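Local coordinates for protein glutathione uptake transporter (Shewanella oneidensis, PDB 4UVM) that probably carries peptides across the membrane as a proton-coupled symporter of the POT family within the major facilitator superfamily, at residues G66-F70 against F117-L121. Residues are numbered along the deposited sequence; the frame is centred on the assembly and turned at random.
Sequences GVYFF and FLIAL. With 78M ((2S)-2,3-dihydroxypropyl(7Z)-pentadec-7-enoate), chain B.
F117, on helix 109-125, presents the face of its ring to the edge of F70 in an offset edge-to-face pair, centroids 5.7 Å apart and planes at 87°. Its CG lies anti to the backbone N (chi1 179°), which brings CE1 to 3.9 Å from F70 CZ; the same ring also touches the acyl chain of the bound 78M lipid. A120 follows, its CB directed at the end of helix 49-67, 3.8 Å from V67 N. The backbones come close here, the CA atoms of V67 and A120 lying 4.4 Å apart, and G66, without a side chain, leaves room for 78M, whose C10 lies 3.8 Å from G66 CA. A120 O sits at the edge of the F70 ring, near its plane. L121 then sets CD1 over the centre of one F70 face, 3.6 Å from the centroid, a CH-pi contact. With an alanine here instead of F70, L121 CD1 and the F117 ring would probably lose their aromatic partner and a gap would open between the segments. F70 lies in the break between helices 49-67 and 71-82, packed on helix 109-125 in the N-terminal half of this major facilitator fold. No hydrogen bond crosses this buried, largely apolar joint, so contact between these segments rests on van der Waals and aromatic packing, bordered by lipid.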
ATOM      1  N   GLY A  66       2.676  -3.404   7.955  1.00 58.61           N
ATOM      2  CA  GLY A  66       3.671  -4.455   7.861  1.00 60.93           C
ATOM      3  C   GLY A  66       3.665  -5.149   6.512  1.00 60.34           C
ATOM      4  O   GLY A  66       4.695  -5.635   6.047  1.00 59.60           O
ATOM      5  N   VAL A  67       2.497  -5.196   5.880  1.00 59.73           N
ATOM      6  CA  VAL A  67       2.357  -5.846   4.585  1.00 60.14           C
ATOM      7  C   VAL A  67       3.128  -5.077   3.518  1.00 62.67           C
ATOM      8  O   VAL A  67       3.785  -5.670   2.663  1.00 65.15           O
ATOM      9  CB  VAL A  67       0.872  -5.973   4.175  1.00 62.96           C
ATOM     10  CG1 VAL A  67       0.737  -6.386   2.719  1.00 59.04           C
ATOM     11  CG2 VAL A  67       0.160  -6.966   5.079  1.00 61.63           C
ATOM     12  N   TYR A  68       3.063  -3.751   3.586  1.00 63.61           N
ATOM     13  CA  TYR A  68       3.755  -2.902   2.622  1.00 62.75           C
ATOM     14  C   TYR A  68       5.062  -2.327   3.170  1.00 61.55           C
ATOM     15  O   TYR A  68       5.596  -1.361   2.629  1.00 62.27           O
ATOM     16  CB  TYR A  68       2.834  -1.771   2.161  1.00 60.33           C
ATOM     17  CG  TYR A  68       1.710  -2.237   1.264  1.00 68.35           C
ATOM     18  CD1 TYR A  68       1.914  -2.410  -0.100  1.00 65.40           C
ATOM     19  CD2 TYR A  68       0.445  -2.506   1.779  1.00 69.69           C
ATOM     20  CE1 TYR A  68       0.893  -2.838  -0.927  1.00 65.72           C
ATOM     21  CE2 TYR A  68      -0.584  -2.933   0.958  1.00 69.49           C
ATOM     22  CZ  TYR A  68      -0.352  -3.096  -0.395  1.00 66.91           C
ATOM     23  OH  TYR A  68      -1.366  -3.521  -1.222  1.00 71.66           O
ATOM     24  N   PHE A  69       5.572  -2.920   4.244  1.00 62.64           N
ATOM     25  CA  PHE A  69       6.878  -2.542   4.774  1.00 63.18           C
ATOM     26  C   PHE A  69       7.886  -3.648   4.522  1.00 64.67           C
ATOM     27  O   PHE A  69       9.022  -3.399   4.127  1.00 64.10           O
ATOM     28  CB  PHE A  69       6.807  -2.246   6.274  1.00 61.50           C
ATOM     29  CG  PHE A  69       8.154  -2.195   6.940  1.00 68.56           C
ATOM     30  CD1 PHE A  69       8.942  -1.059   6.849  1.00 65.26           C
ATOM     31  CD2 PHE A  69       8.640  -3.286   7.647  1.00 64.08           C
ATOM     32  CE1 PHE A  69      10.183  -1.008   7.454  1.00 62.06           C
ATOM     33  CE2 PHE A  69       9.882  -3.241   8.252  1.00 61.54           C
ATOM     34  CZ  PHE A  69      10.654  -2.099   8.156  1.00 58.43           C
ATOM     35  N   PHE A  70       7.444  -4.877   4.756  1.00 62.31           N
ATOM     36  CA  PHE A  70       8.295  -6.053   4.640  1.00 62.67           C
ATOM     37  C   PHE A  70       8.781  -6.442   3.231  1.00 62.90           C
ATOM     38  O   PHE A  70       9.631  -7.326   3.119  1.00 63.91           O
ATOM     39  CB  PHE A  70       7.575  -7.246   5.270  1.00 61.54           C
ATOM     40  CG  PHE A  70       7.634  -7.259   6.770  1.00 59.97           C
ATOM     41  CD1 PHE A  70       8.782  -6.856   7.431  1.00 61.14           C
ATOM     42  CD2 PHE A  70       6.542  -7.658   7.521  1.00 62.55           C
ATOM     43  CE1 PHE A  70       8.844  -6.861   8.810  1.00 63.39           C
ATOM     44  CE2 PHE A  70       6.597  -7.665   8.906  1.00 62.26           C
ATOM     45  CZ  PHE A  70       7.750  -7.266   9.548  1.00 63.24           C
ATOM     46  N   PHE A 117       1.127 -10.888  12.080  1.00 61.08           N
ATOM     47  CA  PHE A 117       2.522 -10.526  11.867  1.00 59.15           C
ATOM     48  C   PHE A 117       3.202 -11.462  10.869  1.00 62.06           C
ATOM     49  O   PHE A 117       3.937 -11.015   9.990  1.00 64.74           O
ATOM     50  CB  PHE A 117       3.273 -10.537  13.202  1.00 58.14           C
ATOM     51  CG  PHE A 117       4.734 -10.201  13.088  1.00 63.45           C
ATOM     52  CD1 PHE A 117       5.160  -8.884  13.114  1.00 62.48           C
ATOM     53  CD2 PHE A 117       5.685 -11.206  12.968  1.00 69.43           C
ATOM     54  CE1 PHE A 117       6.505  -8.573  13.016  1.00 60.53           C
ATOM     55  CE2 PHE A 117       7.031 -10.902  12.868  1.00 60.88           C
ATOM     56  CZ  PHE A 117       7.441  -9.583  12.895  1.00 59.07           C
ATOM     57  N   LEU A 118       2.952 -12.760  11.010  1.00 61.91           N
ATOM     58  CA  LEU A 118       3.560 -13.757  10.137  1.00 63.31           C
ATOM     59  C   LEU A 118       3.003 -13.676   8.720  1.00 62.94           C
ATOM     60  O   LEU A 118       3.698 -13.984   7.752  1.00 67.16           O
ATOM     61  CB  LEU A 118       3.351 -15.164  10.702  1.00 65.23           C
ATOM     62  CG  LEU A 118       3.958 -15.462  12.078  1.00 75.73           C
ATOM     63  CD1 LEU A 118       3.563 -16.855  12.551  1.00 72.03           C
ATOM     64  CD2 LEU A 118       5.471 -15.315  12.050  1.00 65.72           C
ATOM     65  N   ILE A 119       1.746 -13.267   8.599  1.00 61.89           N
ATOM     66  CA  ILE A 119       1.133 -13.090   7.291  1.00 60.80           C
ATOM     67  C   ILE A 119       1.695 -11.845   6.616  1.00 60.35           C
ATOM     68  O   ILE A 119       1.993 -11.854   5.423  1.00 62.40           O
ATOM     69  CB  ILE A 119      -0.399 -12.983   7.391  1.00 64.09           C
ATOM     70  CG1 ILE A 119      -0.983 -14.291   7.927  1.00 63.82           C
ATOM     71  CG2 ILE A 119      -1.008 -12.651   6.034  1.00 62.70           C
ATOM     72  CD1 ILE A 119      -2.478 -14.249   8.133  1.00 57.38           C
ATOM     73  N   ALA A 120       1.846 -10.776   7.391  1.00 59.88           N
ATOM     74  CA  ALA A 120       2.432  -9.542   6.887  1.00 59.14           C
ATOM     75  C   ALA A 120       3.884  -9.775   6.485  1.00 65.69           C
ATOM     76  O   ALA A 120       4.381  -9.183   5.527  1.00 62.78           O
ATOM     77  CB  ALA A 120       2.334  -8.446   7.932  1.00 55.89           C
ATOM     78  N   LEU A 121       4.558 -10.649   7.223  1.00 63.06           N
ATOM     79  CA  LEU A 121       5.947 -10.982   6.940  1.00 61.89           C
ATOM     80  C   LEU A 121       6.058 -11.839   5.685  1.00 63.36           C
ATOM     81  O   LEU A 121       6.962 -11.658   4.874  1.00 65.65           O
ATOM     82  CB  LEU A 121       6.573 -11.703   8.133  1.00 62.28           C
ATOM     83  CG  LEU A 121       8.075 -11.977   8.067  1.00 62.49           C
ATOM     84  CD1 LEU A 121       8.840 -10.694   7.789  1.00 64.10           C
ATOM     85  CD2 LEU A 121       8.546 -12.609   9.363  1.00 64.18           C
TER
HETATM   86  O21 78M B1513      -4.054  -3.264  20.535  1.00 95.54           O
HETATM   87  C20 78M B1513      -4.635  -2.229  19.828  1.00 93.47           C
HETATM   88  C18 78M B1513      -3.734  -1.186  19.263  1.00107.24           C
HETATM   89  O19 78M B1513      -4.460  -0.045  18.998  1.00 98.39           O
HETATM   90  C17 78M B1513      -3.094  -1.668  18.000  1.00 85.88           C
HETATM   91  O2  78M B1513      -3.030  -3.039  17.807  1.00 81.68           O
HETATM   92  C1  78M B1513      -1.980  -3.574  17.090  1.00 83.78           C
HETATM   93  O1  78M B1513      -1.027  -2.869  16.779  1.00 93.55           O
HETATM   94  C2  78M B1513      -1.997  -5.024  16.679  1.00 70.65           C
HETATM   95  C3  78M B1513      -1.596  -5.334  15.264  1.00 66.27           C
HETATM   96  C4  78M B1513      -0.797  -6.587  15.030  1.00 65.18           C
HETATM   97  C5  78M B1513      -0.389  -6.907  13.622  1.00 60.87           C
HETATM   98  C6  78M B1513       0.939  -6.373  13.158  1.00 62.90           C
HETATM   99  C7  78M B1513       1.555  -7.009  11.933  1.00 67.56           C
HETATM  100  C8  78M B1513       2.682  -6.458  11.350  1.00 66.83           C
HETATM  101  C9  78M B1513       3.318  -5.213  11.920  1.00 61.99           C
HETATM  102  C10 78M B1513       4.704  -4.887  11.441  1.00 66.90           C
HETATM  103  C11 78M B1513       5.331  -3.631  11.960  1.00 77.77           C
HETATM  104  C12 78M B1513       6.254  -2.866  11.067  1.00 71.83           C
HETATM  105  C13 78M B1513       6.740  -1.562  11.600  1.00 74.94           C
HETATM  106  C15 78M B1513       7.988   0.102  10.111  1.00 72.19           C
HETATM  107  C14 78M B1513       8.042  -1.021  11.095  1.00 77.08           C